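Local atomic coordinates of trehalose-6-phosphate phosphatase related protein (Thermoplasma acidophilum, PDB entry 1U02), a protein that removes the phosphate from trehalose 6-phosphate to give free trehalose, a magnesium-dependent step of trehalose biosynthesis. Residues T45-P49 / E50-R54; E135-A138 / R139-G142. One frame throughout, in Å; residues are numbered along the deposited sequence.

Interaction 1. Residues T45-P49 / E50-R54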
# COMPACT_ATOMS: atom_id res chain seq x y z
N THR A 45 1.68 0.01 2.99
CA THR A 45 1.02 -0.27 1.72
C THR A 45 -0.36 -0.89 1.87
O THR A 45 -0.78 -1.26 2.97
CB THR A 45 1.93 -1.25 0.95
OG1 THR A 45 1.30 -1.67 -0.27
CG2 THR A 45 2.21 -2.47 1.83
N GLY A 46 -1.06 -1.00 0.74
CA GLY A 46 -2.37 -1.63 0.74
C GLY A 46 -2.15 -3.09 0.37
O GLY A 46 -3.07 -3.91 0.44
N ARG A 47 -0.92 -3.41 -0.03
CA ARG A 47 -0.54 -4.77 -0.41
C ARG A 47 -0.53 -5.64 0.85
O ARG A 47 -0.57 -5.13 1.96
CB ARG A 47 0.86 -4.79 -1.00
CG ARG A 47 1.06 -3.97 -2.27
CD ARG A 47 0.71 -4.76 -3.52
NE ARG A 47 1.21 -4.07 -4.71
CZ ARG A 47 1.28 -4.61 -5.92
NH1 ARG A 47 0.90 -5.86 -6.12
NH2 ARG A 47 1.76 -3.89 -6.92
N SER A 48 -0.48 -6.96 0.65
CA SER A 48 -0.43 -7.91 1.75
C SER A 48 1.02 -8.14 2.16
O SER A 48 1.95 -7.77 1.43
CB SER A 48 -1.02 -9.25 1.30
OG SER A 48 -0.24 -9.79 0.24
N PRO A 49 1.24 -8.76 3.32
CA PRO A 49 2.60 -9.03 3.80
C PRO A 49 3.26 -10.05 2.86
O PRO A 49 4.47 -10.01 2.64
CB PRO A 49 2.39 -9.61 5.20
CG PRO A 49 1.05 -9.10 5.60
CD PRO A 49 0.24 -9.15 4.33
N GLU A 50 2.46 -10.96 2.33
CA GLU A 50 3.00 -11.97 1.43
C GLU A 50 3.55 -11.30 0.17
O GLU A 50 4.57 -11.71 -0.36
CB GLU A 50 1.93 -13.01 1.04
CG GLU A 50 1.44 -13.90 2.18
CD GLU A 50 0.67 -13.13 3.24
OE1 GLU A 50 -0.24 -12.36 2.87
OE2 GLU A 50 0.98 -13.29 4.44
N GLU A 51 2.86 -10.26 -0.31
CA GLU A 51 3.31 -9.54 -1.50
C GLU A 51 4.59 -8.75 -1.26
O GLU A 51 5.57 -8.90 -1.98
CB GLU A 51 2.22 -8.58 -2.00
CG GLU A 51 1.10 -9.26 -2.75
CD GLU A 51 -0.03 -8.31 -3.10
OE1 GLU A 51 -0.69 -7.81 -2.17
OE2 GLU A 51 -0.26 -8.05 -4.31
N ILE A 52 4.59 -7.90 -0.23
CA ILE A 52 5.78 -7.11 0.04
C ILE A 52 6.97 -8.00 0.37
O ILE A 52 8.10 -7.70 -0.03
CB ILE A 52 5.55 -6.12 1.19
CG1 ILE A 52 4.38 -5.19 0.84
CG2 ILE A 52 6.80 -5.26 1.41
CD1 ILE A 52 4.63 -4.33 -0.39
N SER A 53 6.72 -9.09 1.09
CA SER A 53 7.78 -10.02 1.48
C SER A 53 8.49 -10.62 0.27
O SER A 53 9.70 -10.83 0.31
CB SER A 53 7.21 -11.13 2.37
OG SER A 53 6.85 -10.61 3.65
N ARG A 54 7.76 -10.90 -0.80
CA ARG A 54 8.43 -11.43 -1.98
C ARG A 54 8.92 -10.31 -2.89
O ARG A 54 9.96 -10.45 -3.53
CB ARG A 54 7.53 -12.41 -2.75
CG ARG A 54 6.23 -11.87 -3.31
CD ARG A 54 5.50 -13.00 -4.05
NE ARG A 54 4.27 -12.56 -4.70
CZ ARG A 54 3.06 -12.66 -4.17
NH1 ARG A 54 2.90 -13.21 -2.97
NH2 ARG A 54 2.00 -12.23 -4.84
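The Glu51 carboxylate is shared between Ser48, at the N-cap of helix 49-55, and Arg47 just before it. Its OE1 takes the backbone N-H of Ser48 (N to OE1 3.0 Å, nearly straight at 171°) on the anti side of the carboxylate. In return Ser48 OG accepts from the Glu51 backbone N at 3.2 Å, which completes a capping box. The serine hydroxyl can do this because chi1 of 62° folds OG between its own backbone N and carbonyl carbon, where it can meet the Glu51 N-H. Glu51 OE2 meets Arg47 NH1 at 3.1 Å in a salt bridge; the side chains cross at about a right angle, with the guanidinium and carboxylate planes 69° apart. The oxygen lies in the guanidinium plane, yet the N-H reaches it from above the carboxylate plane. Lys111 forms a second salt bridge with OE1, while Arg47 NE pairs with Asp9, a magnesium ligand, and its NH2 with Pro19 O. On the apolar side, Ile52 and Thr45 meet tip to tip (Ile52 CG1 to Thr45 CG2 3.6 Å), and Ile52 CD1 also packs against Arg47 CB. Thr45 OG1 accepts from Arg47 N at 2.8 Å, an ST turn that shapes the loop after strand 40-44. Farther along, the backbone N and OG of Ser53 reach Pro49 O from opposite faces of its carbonyl plane, OG at 2.7 Å. With an alanine at Glu51, Ser48 N and Lys111 would probably lose an acceptor, and Arg47 NH1 its carboxylate, leaving the arginine less firmly held beside Asp9. Arg47 thus bridges two carboxylates as a second-shell residue of the metal site, and Glu51, itself fixed by the capping box, probably helps to orient it.

Interaction 2. Residues E135-A138 / R139-G142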
# COMPACT_ATOMS: atom_id res chain seq x y z
N GLU A 135 -20.28 -3.88 -5.15
CA GLU A 135 -20.90 -3.22 -4.01
C GLU A 135 -21.91 -4.14 -3.33
O GLU A 135 -22.07 -4.11 -2.12
CB GLU A 135 -21.56 -1.92 -4.47
CG GLU A 135 -20.56 -1.01 -5.17
CD GLU A 135 -21.18 0.26 -5.73
OE1 GLU A 135 -22.29 0.18 -6.29
OE2 GLU A 135 -20.53 1.33 -5.62
N GLU A 136 -22.58 -4.98 -4.12
CA GLU A 136 -23.56 -5.92 -3.57
C GLU A 136 -22.84 -6.95 -2.71
O GLU A 136 -23.29 -7.29 -1.61
CB GLU A 136 -24.32 -6.62 -4.71
CG GLU A 136 -25.33 -7.66 -4.26
CD GLU A 136 -26.15 -8.21 -5.42
OE1 GLU A 136 -25.55 -8.73 -6.38
OE2 GLU A 136 -27.40 -8.11 -5.36
N ILE A 137 -21.71 -7.45 -3.21
CA ILE A 137 -20.93 -8.42 -2.46
C ILE A 137 -20.45 -7.78 -1.16
O ILE A 137 -20.45 -8.41 -0.10
CB ILE A 137 -19.71 -8.90 -3.28
CG1 ILE A 137 -20.18 -9.84 -4.39
CG2 ILE A 137 -18.72 -9.63 -2.38
CD1 ILE A 137 -20.78 -11.14 -3.87
N ALA A 138 -20.05 -6.51 -1.24
CA ALA A 138 -19.57 -5.79 -0.07
C ALA A 138 -20.65 -5.70 1.01
O ALA A 138 -20.37 -5.88 2.20
CB ALA A 138 -19.13 -4.39 -0.47
N ARG A 139 -21.88 -5.42 0.59
CA ARG A 139 -22.98 -5.32 1.56
C ARG A 139 -23.29 -6.69 2.14
O ARG A 139 -23.53 -6.82 3.33
CB ARG A 139 -24.23 -4.73 0.89
CG ARG A 139 -23.96 -3.41 0.18
CD ARG A 139 -25.24 -2.70 -0.24
NE ARG A 139 -24.95 -1.60 -1.16
CZ ARG A 139 -24.80 -1.73 -2.47
NH1 ARG A 139 -24.92 -2.93 -3.04
NH2 ARG A 139 -24.51 -0.68 -3.22
N ILE A 140 -23.29 -7.71 1.29
CA ILE A 140 -23.58 -9.06 1.74
C ILE A 140 -22.60 -9.54 2.82
O ILE A 140 -23.02 -10.06 3.85
CB ILE A 140 -23.54 -10.05 0.56
CG1 ILE A 140 -24.66 -9.71 -0.43
CG2 ILE A 140 -23.69 -11.48 1.07
CD1 ILE A 140 -24.58 -10.47 -1.74
N PHE A 141 -21.31 -9.34 2.58
CA PHE A 141 -20.28 -9.78 3.51
C PHE A 141 -19.89 -8.78 4.58
O PHE A 141 -19.08 -9.09 5.46
CB PHE A 141 -19.05 -10.21 2.73
CG PHE A 141 -19.24 -11.48 1.96
CD1 PHE A 141 -19.00 -12.72 2.56
CD2 PHE A 141 -19.70 -11.45 0.65
CE1 PHE A 141 -19.21 -13.90 1.86
CE2 PHE A 141 -19.91 -12.63 -0.06
CZ PHE A 141 -19.67 -13.86 0.54
N GLY A 142 -20.44 -7.57 4.50
CA GLY A 142 -20.12 -6.56 5.48
C GLY A 142 -18.69 -6.05 5.40
O GLY A 142 -18.05 -5.80 6.42
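Phe141 and Ile137, one turn apart on helix 127-141, lie side by side and point the same way. The methyl CG2 of Ile137 touches Phe141 CD2 at 3.7 Å, and Ile137 O sits at the ring edge, in its plane, 3.2 Å from Phe141 CD2. That carbonyl also takes the backbone N-H of Phe141 (N to O 3.0 Å), so ring and amide crowd the same oxygen. Next to this pair, Glu136 runs alongside Ile140, with Glu136 CG 3.8 Å from Ile140 CD1. Arg139 turns back along the helix: CG is anti to the carbonyl carbon, and the chain continues extended to NE. The last torsion, chi4 of 85°, then turns the guanidinium out of line with the chain, so that one face lies over Glu135 O and Arg139 NH2 comes to 3.4 Å from Glu135 CB. The ion pair itself is long, 3.9 Å between Glu135 OE1 and Arg139 NH2, with the two planes 70° apart. Tyr147 holds the other carboxylate oxygen, OE2, by a hydrogen bond. Farther out, helix 86-96 packs against the phenyl ring through Val88 and Ile92, while Leu154 of strand 151-155 meets Ile137 and Ala138. Gly142, with phi of 69°, is the C' residue of a Schellman motif that closes the helix; its N-H makes a weak bond to Arg139 O, 3.4 Å from Gly142 N. The helix end is therefore probably held mainly by backbone bonding and by apolar packing on its inner side, whereas the distant Glu135-Arg139 pair on the surface probably contributes only modest electrostatic attraction.

Overall arrangement
Interaction 1 and interaction 2 lie in different parts of the fold, one by the large mixed sheet, the other by the small antiparallel sheet. Residues 45-48 join strand 40-44 to helix 49-55, most of which residues 49-54 form; residues 135-142 end helix 127-141. The centre of interaction 1 lies about 8 Å from that of the chain, the centre of interaction 2 about 23 Å. The two centres are 24 Å apart and the nearest atoms about 16 Å. Interaction 1 borders the magnesium site: the side chain of Arg47 comes within about 3 Å of that of Asp9, and that of Thr45 within about 5 Å of that of Asp7, the probable nucleophile. Interaction 2 is structural packing away from it.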